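Local coordinates for thioesterase domain protein YiiD (Shewanella oneidensis, PDB 1T82) that is of unproven function but, with its hot-dog fold, probably acts as a thioesterase or acyltransferase, at residues Q82-D87 with T116-L121; G75-Q80 with V129-Q134; Q20-T25 with M32-L37. All blocks are in the same frame, centred on the assembly; numbering follows the deposited sequence.

Contact 1: residues Q82-D87 with T116-L121; sequences QLLNVD and TNLSPL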
loop_
_atom_site.group_PDB
_atom_site.type_symbol
_atom_site.label_atom_id
_atom_site.label_comp_id
_atom_site.label_asym_id
_atom_site.label_seq_id
_atom_site.Cartn_x
_atom_site.Cartn_y
_atom_site.Cartn_z
ATOM N N GLN B 82 4.606 13.287 19.385
ATOM C CA GLN B 82 3.672 14.049 20.203
ATOM C C GLN B 82 4.069 13.963 21.672
ATOM O O GLN B 82 4.015 14.958 22.394
ATOM C CB GLN B 82 2.248 13.518 20.027
ATOM C CG GLN B 82 1.670 13.730 18.639
ATOM C CD GLN B 82 1.457 15.197 18.315
ATOM O OE1 GLN B 82 0.759 15.908 19.040
ATOM N NE2 GLN B 82 2.049 15.654 17.219
ATOM N N LEU B 83 4.475 12.775 22.113
ATOM C CA LEU B 83 4.870 12.579 23.506
ATOM C C LEU B 83 6.065 13.439 23.914
ATOM O O LEU B 83 6.161 13.869 25.065
ATOM C CB LEU B 83 5.170 11.097 23.768
ATOM C CG LEU B 83 3.949 10.166 23.735
ATOM C CD1 LEU B 83 4.393 8.714 23.886
ATOM C CD2 LEU B 83 2.987 10.554 24.848
ATOM N N LEU B 84 6.968 13.691 22.970
ATOM C CA LEU B 84 8.157 14.505 23.231
ATOM C C LEU B 84 7.925 15.964 22.867
ATOM O O LEU B 84 8.773 16.822 23.122
ATOM C CB LEU B 84 9.341 13.978 22.421
ATOM C CG LEU B 84 9.925 12.631 22.834
ATOM C CD1 LEU B 84 11.013 12.232 21.857
ATOM C CD2 LEU B 84 10.480 12.728 24.249
ATOM N N ASN B 85 6.774 16.230 22.262
ATOM C CA ASN B 85 6.405 17.571 21.836
ATOM C C ASN B 85 7.404 18.081 20.801
ATOM O O ASN B 85 7.894 19.208 20.894
ATOM C CB ASN B 85 6.358 18.526 23.033
ATOM C CG ASN B 85 5.764 19.877 22.677
ATOM O OD1 ASN B 85 5.745 20.796 23.500
ATOM N ND2 ASN B 85 5.268 20.006 21.449
ATOM N N VAL B 86 7.711 17.239 19.821
ATOM C CA VAL B 86 8.640 17.608 18.761
ATOM C C VAL B 86 7.926 17.569 17.418
ATOM O O VAL B 86 7.077 16.712 17.182
ATOM C CB VAL B 86 9.858 16.653 18.711
ATOM C CG1 VAL B 86 10.650 16.757 20.000
ATOM C CG2 VAL B 86 9.400 15.222 18.484
ATOM N N ASP B 87 8.266 18.507 16.542
ATOM C CA ASP B 87 7.643 18.565 15.229
ATOM C C ASP B 87 8.570 18.031 14.150
ATOM O O ASP B 87 9.759 18.357 14.113
ATOM C CB ASP B 87 7.227 20.001 14.895
ATOM C CG ASP B 87 6.128 20.514 15.804
ATOM O OD1 ASP B 87 6.388 20.694 17.014
ATOM O OD2 ASP B 87 5.002 20.732 15.310
ATOM N N THR B 116 13.586 4.085 19.710
ATOM C CA THR B 116 14.470 4.823 18.822
ATOM C C THR B 116 14.794 6.190 19.413
ATOM O O THR B 116 13.939 6.834 20.020
ATOM C CB THR B 116 13.813 5.021 17.451
ATOM O OG1 THR B 116 13.271 3.772 17.010
ATOM C CG2 THR B 116 14.832 5.513 16.431
ATOM N N ASN B 117 16.034 6.625 19.234
ATOM C CA ASN B 117 16.464 7.920 19.743
ATOM C C ASN B 117 15.967 9.001 18.793
ATOM O O ASN B 117 16.388 9.060 17.639
ATOM C CB ASN B 117 17.990 7.962 19.834
ATOM C CG ASN B 117 18.505 9.216 20.510
ATOM O OD1 ASN B 117 19.709 9.366 20.721
ATOM N ND2 ASN B 117 17.600 10.125 20.854
ATOM N N LEU B 118 15.064 9.848 19.275
ATOM C CA LEU B 118 14.522 10.916 18.447
ATOM C C LEU B 118 15.179 12.254 18.762
ATOM O O LEU B 118 14.775 13.284 18.229
ATOM C CB LEU B 118 13.009 11.027 18.646
ATOM C CG LEU B 118 12.199 9.770 18.315
ATOM C CD1 LEU B 118 10.731 10.020 18.615
ATOM C CD2 LEU B 118 12.394 9.404 16.847
ATOM N N SER B 119 16.201 12.234 19.615
ATOM C CA SER B 119 16.898 13.464 19.990
ATOM C C SER B 119 17.373 14.295 18.794
ATOM O O SER B 119 17.349 15.524 18.847
ATOM C CB SER B 119 18.082 13.157 20.922
ATOM O OG SER B 119 19.045 12.321 20.308
ATOM N N PRO B 120 17.815 13.643 17.701
ATOM C CA PRO B 120 18.272 14.409 16.536
ATOM C C PRO B 120 17.246 15.445 16.074
ATOM O O PRO B 120 17.607 16.543 15.657
ATOM C CB PRO B 120 18.516 13.324 15.493
ATOM C CG PRO B 120 19.016 12.192 16.325
ATOM C CD PRO B 120 18.057 12.202 17.500
ATOM N N LEU B 121 15.968 15.088 16.151
ATOM C CA LEU B 121 14.904 16.001 15.746
ATOM C C LEU B 121 14.942 17.267 16.590
ATOM O O LEU B 121 14.682 18.364 16.095
ATOM C CB LEU B 121 13.539 15.334 15.902
ATOM C CG LEU B 121 13.239 14.163 14.970
ATOM C CD1 LEU B 121 11.858 13.619 15.289
ATOM C CD2 LEU B 121 13.315 14.624 13.518
#
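L84 and L118 meet where the long central helix of the hot-dog fold, 62-84, runs out beside the loop that joins strands 108-112 and 127-137. The contact is made by branched apolar side chains alone, in two separate pairs. L118, followed outward from its backbone, touches at its first side-chain carbon: CB lies 4.0 Å from L84 CD1. With CG beside the backbone N and opposite the carbonyl carbon (chi1 -59°), the branch point stays just behind this first touch, and CD1 then makes the closest approach, 3.9 Å from L84 CD1. The two leucines thus cross at a slant, and one methyl of L84 rests against both the root and one tip of L118. The other methyl, L118 CD2, points away from L84 toward strand 127-137. L118 is buried and L84 exposed, so the pair lies at the edge of the apolar interior.

Beyond L84 the helix stops at a Schellman motif: N85 takes positive phi (62°), and its N bonds to Q82 O at 3.0 Å. That reversal brings V86 round to face the same loop. On the loop side, L121 N returns to L118 O at 3.0 Å, a tight turn that presents L121 alongside L118. V86 also lies against Q81 and Q122, and L121 against A127 and P153. The second pair is looser than the first: V86 CG2 comes to 4.3 Å from L121 CD1.

Contact 2: residues G75-Q80 with V129-Q134; sequences GMVWLQ and VKLEVQ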
loop_
_atom_site.group_PDB
_atom_site.type_symbol
_atom_site.label_atom_id
_atom_site.label_comp_id
_atom_site.label_asym_id
_atom_site.label_seq_id
_atom_site.Cartn_x
_atom_site.Cartn_y
_atom_site.Cartn_z
ATOM N N GLY B 75 1.749 6.249 12.193
ATOM C CA GLY B 75 1.067 6.672 13.405
ATOM C C GLY B 75 1.898 6.505 14.659
ATOM O O GLY B 75 1.817 7.323 15.579
HETATM N N MSE B 76 2.700 5.446 14.711
HETATM C CA MSE B 76 3.542 5.226 15.876
HETATM C C MSE B 76 4.603 6.319 15.970
HETATM O O MSE B 76 4.856 6.841 17.054
HETATM C CB MSE B 76 4.215 3.852 15.823
HETATM C CG MSE B 76 5.164 3.600 16.995
HETATM SE SE MSE B 76 4.311 3.807 18.725
HETATM C CE MSE B 76 3.975 1.939 19.109
ATOM N N VAL B 77 5.226 6.665 14.846
ATOM C CA VAL B 77 6.242 7.712 14.881
ATOM C C VAL B 77 5.589 9.016 15.313
ATOM O O VAL B 77 6.137 9.760 16.129
ATOM C CB VAL B 77 6.905 7.936 13.507
ATOM C CG1 VAL B 77 8.003 8.995 13.634
ATOM C CG2 VAL B 77 7.484 6.632 12.989
ATOM N N TRP B 78 4.416 9.288 14.755
ATOM C CA TRP B 78 3.669 10.499 15.079
ATOM C C TRP B 78 3.399 10.569 16.582
ATOM O O TRP B 78 3.623 11.603 17.215
ATOM C CB TRP B 78 2.346 10.505 14.310
ATOM C CG TRP B 78 1.531 11.745 14.481
ATOM C CD1 TRP B 78 1.623 12.894 13.755
ATOM C CD2 TRP B 78 0.474 11.948 15.426
ATOM N NE1 TRP B 78 0.682 13.804 14.186
ATOM C CE2 TRP B 78 -0.035 13.247 15.210
ATOM C CE3 TRP B 78 -0.091 11.157 16.433
ATOM C CZ2 TRP B 78 -1.088 13.773 15.967
ATOM C CZ3 TRP B 78 -1.136 11.679 17.186
ATOM C CH2 TRP B 78 -1.622 12.975 16.946
ATOM N N LEU B 79 2.920 9.467 17.151
ATOM C CA LEU B 79 2.618 9.404 18.579
ATOM C C LEU B 79 3.840 9.684 19.433
ATOM O O LEU B 79 3.768 10.447 20.397
ATOM C CB LEU B 79 2.057 8.027 18.944
ATOM C CG LEU B 79 0.601 7.754 18.554
ATOM C CD1 LEU B 79 0.303 6.271 18.676
ATOM C CD2 LEU B 79 -0.327 8.564 19.451
ATOM N N GLN B 80 4.964 9.065 19.085
ATOM C CA GLN B 80 6.186 9.268 19.849
ATOM C C GLN B 80 6.627 10.727 19.772
ATOM O O GLN B 80 7.142 11.273 20.748
ATOM C CB GLN B 80 7.291 8.340 19.339
ATOM C CG GLN B 80 7.022 6.851 19.580
ATOM C CD GLN B 80 6.832 6.504 21.048
ATOM O OE1 GLN B 80 7.406 7.146 21.929
ATOM N NE2 GLN B 80 6.039 5.471 21.317
ATOM N N VAL B 129 13.731 6.026 11.535
ATOM C CA VAL B 129 13.039 5.089 12.411
ATOM C C VAL B 129 12.642 3.823 11.659
ATOM O O VAL B 129 11.844 3.875 10.724
ATOM C CB VAL B 129 11.755 5.715 12.997
ATOM C CG1 VAL B 129 11.123 4.762 14.001
ATOM C CG2 VAL B 129 12.076 7.049 13.653
ATOM N N LYS B 130 13.208 2.692 12.062
ATOM C CA LYS B 130 12.885 1.423 11.424
ATOM C C LYS B 130 11.820 0.742 12.277
ATOM O O LYS B 130 12.050 0.457 13.452
ATOM C CB LYS B 130 14.126 0.527 11.340
ATOM C CG LYS B 130 14.169 -0.321 10.076
ATOM C CD LYS B 130 14.972 -1.607 10.253
ATOM C CE LYS B 130 16.410 -1.346 10.666
ATOM N NZ LYS B 130 17.174 -2.626 10.801
ATOM N N LEU B 131 10.653 0.492 11.692
ATOM C CA LEU B 131 9.571 -0.149 12.422
ATOM C C LEU B 131 9.096 -1.440 11.782
ATOM O O LEU B 131 9.169 -1.621 10.565
ATOM C CB LEU B 131 8.371 0.795 12.546
ATOM C CG LEU B 131 8.549 2.092 13.331
ATOM C CD1 LEU B 131 7.241 2.874 13.327
ATOM C CD2 LEU B 131 8.963 1.767 14.759
ATOM N N GLU B 132 8.601 -2.335 12.624
ATOM C CA GLU B 132 8.072 -3.605 12.164
ATOM C C GLU B 132 6.593 -3.610 12.507
ATOM O O GLU B 132 6.221 -3.382 13.654
ATOM C CB GLU B 132 8.761 -4.757 12.882
ATOM C CG GLU B 132 8.290 -6.118 12.439
ATOM C CD GLU B 132 9.063 -7.229 13.112
ATOM O OE1 GLU B 132 8.853 -7.444 14.324
ATOM O OE2 GLU B 132 9.892 -7.865 12.431
ATOM N N VAL B 133 5.751 -3.860 11.512
ATOM C CA VAL B 133 4.316 -3.898 11.737
ATOM C C VAL B 133 3.821 -5.294 11.394
ATOM O O VAL B 133 4.252 -5.879 10.402
ATOM C CB VAL B 133 3.578 -2.871 10.847
ATOM C CG1 VAL B 133 2.087 -2.901 11.151
ATOM C CG2 VAL B 133 4.139 -1.474 11.076
ATOM N N GLN B 134 2.934 -5.839 12.224
ATOM C CA GLN B 134 2.388 -7.168 11.971
ATOM C C GLN B 134 0.873 -7.100 11.906
ATOM O O GLN B 134 0.249 -6.346 12.644
ATOM C CB GLN B 134 2.799 -8.144 13.073
ATOM C CG GLN B 134 4.289 -8.405 13.146
ATOM C CD GLN B 134 4.614 -9.553 14.076
ATOM O OE1 GLN B 134 4.260 -9.532 15.254
ATOM N NE2 GLN B 134 5.294 -10.561 13.551
#
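Where M76 and V77 meet L131, the polar bonds of the helix segment run along the helix; the shorter of the two within it is L79 N to G75 O, 2.9 Å, and Q80 N follows at 3.0 Å from M76 O. With its backbone amides paired along its own length, the helix offers the sheet only carbon here. This is the heart of the hot-dog fold, the central helix 62-84 lying across the antiparallel sheet that curls round it. The segment axes approach to 10.3 Å, and their directions differ by 127°, so helix and strand run neither along nor squarely across one another.

V129 and L131, two apart on strand 127-137, both face the helix, while K130 and E132 between and beyond them are on the other, exposed side. L131 and V77 carry most of the contact. A chi2 of 180° extends L131 CD1 straight out from the strand, and this single methyl enters between two consecutive helix residues, touching V77 CG2 at 3.8 Å and M76 CB at 4.0 Å. M76, a selenomethionine, gives only its root to the strand; the chain bends at chi2 and chi3 and carries SE away from L131, into a region where the side chain meets V111 and W113. W113 also covers V129 and Q80, and P114 lies against L131.

All four touching residues are buried, and the strand itself is held by backbone bonds to strand 140-152, V129 to Y149 and L131 to G147. The V77 methyl that receives L131 serves V129 as well, with V77 CG2 standing 4.2 Å from V129 CG1.

Contact 3: residues Q20-T25 with M32-L37; sequences QTWHST and MQIAPL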
loop_
_atom_site.group_PDB
_atom_site.type_symbol
_atom_site.label_atom_id
_atom_site.label_comp_id
_atom_site.label_asym_id
_atom_site.label_seq_id
_atom_site.Cartn_x
_atom_site.Cartn_y
_atom_site.Cartn_z
ATOM N N GLN B 20 -8.241 11.641 13.683
ATOM C CA GLN B 20 -8.710 12.860 13.035
ATOM C C GLN B 20 -7.690 13.369 12.019
ATOM O O GLN B 20 -8.056 13.868 10.951
ATOM C CB GLN B 20 -8.977 13.936 14.090
ATOM C CG GLN B 20 -9.438 15.271 13.536
ATOM C CD GLN B 20 -10.619 15.136 12.600
ATOM O OE1 GLN B 20 -11.630 14.519 12.938
ATOM N NE2 GLN B 20 -10.501 15.720 11.413
ATOM N N THR B 21 -6.413 13.237 12.358
ATOM C CA THR B 21 -5.341 13.672 11.470
ATOM C C THR B 21 -5.392 12.846 10.191
ATOM O O THR B 21 -5.255 13.382 9.094
ATOM C CB THR B 21 -3.961 13.490 12.132
ATOM O OG1 THR B 21 -3.885 14.307 13.309
ATOM C CG2 THR B 21 -2.847 13.884 11.170
ATOM N N TRP B 22 -5.593 11.539 10.334
ATOM C CA TRP B 22 -5.661 10.669 9.167
ATOM C C TRP B 22 -6.828 11.001 8.249
ATOM O O TRP B 22 -6.641 11.291 7.070
ATOM C CB TRP B 22 -5.788 9.196 9.573
ATOM C CG TRP B 22 -4.553 8.567 10.113
ATOM C CD1 TRP B 22 -3.264 8.958 9.897
ATOM C CD2 TRP B 22 -4.486 7.370 10.894
ATOM N NE1 TRP B 22 -2.393 8.073 10.495
ATOM C CE2 TRP B 22 -3.118 7.089 11.114
ATOM C CE3 TRP B 22 -5.450 6.506 11.427
ATOM C CZ2 TRP B 22 -2.690 5.978 11.847
ATOM C CZ3 TRP B 22 -5.024 5.399 12.156
ATOM C CH2 TRP B 22 -3.653 5.147 12.358
ATOM N N HIS B 23 -8.040 10.953 8.787
ATOM C CA HIS B 23 -9.223 11.203 7.972
ATOM C C HIS B 23 -9.317 12.608 7.392
ATOM O O HIS B 23 -9.923 12.799 6.342
ATOM C CB HIS B 23 -10.489 10.888 8.772
ATOM C CG HIS B 23 -10.583 9.457 9.205
ATOM N ND1 HIS B 23 -11.651 8.965 9.926
ATOM C CD2 HIS B 23 -9.733 8.416 9.038
ATOM C CE1 HIS B 23 -11.453 7.684 10.184
ATOM N NE2 HIS B 23 -10.296 7.327 9.657
ATOM N N SER B 24 -8.718 13.586 8.062
ATOM C CA SER B 24 -8.773 14.960 7.574
ATOM C C SER B 24 -7.686 15.293 6.559
ATOM O O SER B 24 -7.820 16.248 5.792
ATOM C CB SER B 24 -8.686 15.949 8.741
ATOM O OG SER B 24 -7.402 15.931 9.343
ATOM N N THR B 25 -6.608 14.522 6.542
ATOM C CA THR B 25 -5.530 14.818 5.606
ATOM C C THR B 25 -5.351 13.776 4.513
ATOM O O THR B 25 -4.795 14.068 3.453
ATOM C CB THR B 25 -4.187 14.968 6.341
ATOM O OG1 THR B 25 -3.785 13.699 6.875
ATOM C CG2 THR B 25 -4.315 15.972 7.478
HETATM N N MSE B 32 -11.206 3.934 3.737
HETATM C CA MSE B 32 -10.866 2.616 4.270
HETATM C C MSE B 32 -11.325 2.427 5.714
HETATM O O MSE B 32 -11.247 1.320 6.259
HETATM C CB MSE B 32 -9.352 2.390 4.187
HETATM C CG MSE B 32 -8.807 2.230 2.782
HETATM SE SE MSE B 32 -6.930 1.801 2.801
HETATM C CE MSE B 32 -6.640 1.526 0.914
ATOM N N GLN B 33 -11.797 3.509 6.329
ATOM C CA GLN B 33 -12.275 3.489 7.712
ATOM C C GLN B 33 -11.229 2.974 8.698
ATOM O O GLN B 33 -11.542 2.237 9.636
ATOM C CB GLN B 33 -13.558 2.652 7.811
ATOM C CG GLN B 33 -14.724 3.243 7.025
ATOM C CD GLN B 33 -15.303 4.502 7.658
ATOM O OE1 GLN B 33 -14.702 5.105 8.550
ATOM N NE2 GLN B 33 -16.481 4.909 7.188
ATOM N N ILE B 34 -9.979 3.372 8.478
ATOM C CA ILE B 34 -8.886 2.963 9.353
ATOM C C ILE B 34 -8.944 3.776 10.639
ATOM O O ILE B 34 -9.109 4.997 10.607
ATOM C CB ILE B 34 -7.525 3.185 8.664
ATOM C CG1 ILE B 34 -7.488 2.388 7.356
ATOM C CG2 ILE B 34 -6.386 2.772 9.591
ATOM C CD1 ILE B 34 -6.260 2.633 6.504
ATOM N N ALA B 35 -8.819 3.099 11.773
ATOM C CA ALA B 35 -8.866 3.792 13.048
ATOM C C ALA B 35 -8.053 3.077 14.110
ATOM O O ALA B 35 -7.942 1.855 14.109
ATOM C CB ALA B 35 -10.309 3.938 13.513
ATOM N N PRO B 36 -7.464 3.844 15.039
ATOM C CA PRO B 36 -6.657 3.271 16.120
ATOM C C PRO B 36 -7.540 2.504 17.099
ATOM O O PRO B 36 -8.708 2.848 17.299
ATOM C CB PRO B 36 -6.029 4.501 16.778
ATOM C CG PRO B 36 -5.994 5.508 15.675
ATOM C CD PRO B 36 -7.331 5.309 15.012
ATOM N N LEU B 37 -6.980 1.460 17.698
ATOM C CA LEU B 37 -7.703 0.655 18.677
ATOM C C LEU B 37 -7.196 0.946 20.084
ATOM O O LEU B 37 -7.984 1.113 21.015
ATOM C CB LEU B 37 -7.527 -0.840 18.388
ATOM C CG LEU B 37 -8.282 -1.446 17.203
ATOM C CD1 LEU B 37 -7.858 -2.898 17.007
ATOM C CD2 LEU B 37 -9.776 -1.360 17.457
#
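W22 and H23, in the last turns of helix 12-25, are the residues of 20-25 nearest I34 and Q33, CA to CA 8.4 Å (W22 to I34) and 8.3 Å (H23 to Q33), where the chain leaves helix 27-31 through a Schellman motif at Q33 and enters strand 35-40 of the hot-dog sheet. H23 CG stands beside the backbone N and opposite the carbonyl carbon (chi1 -61°), which swings the imidazole toward I34. Its NE2 donates to I34 O at 2.8 Å; the N-H...O angle is 153°, and the oxygen sits somewhat out of the ring plane. Were H23 replaced by an alanine, I34 O would probably lose its imidazole donor, and the tie between the segments would rest mainly on W22.

W22 and P36 run past each other in opposite directions, with W22 CZ3 3.7 Å from both CG and CD of P36. The same W22 CZ3 is 3.9 Å from I34 CG2, and A35 CA comes up at the ring edge.

Around this corner, L71 of helix 62-84 and V46 of strand 43-47 pack against both W22 and I34. L15, L18 and R19 of helix 12-25 cover P36, while A35 pairs through its backbone with S47.

Contacts 1 and 2 both use helix 62-84, and their centres are 13 Å apart. They merge through L118: its CD1 lies 3.9 Å from Q80 CB and its CD2 4.0 Å from V129 CG2, while T116 OG1 packs on V129 CG1. The loop 116-121 thus continues the apolar layer between helix and sheet toward the helix end. Contact 3, 16 Å from contact 2 centre to centre, joins it through helix 12-25, where G75 CA sits 4.1 Å from W22 CZ2 and W78 CZ2 lies 3.9 Å from T21 OG1. Contacts 1 and 3 do not touch; their nearest atoms are about 7 Å apart.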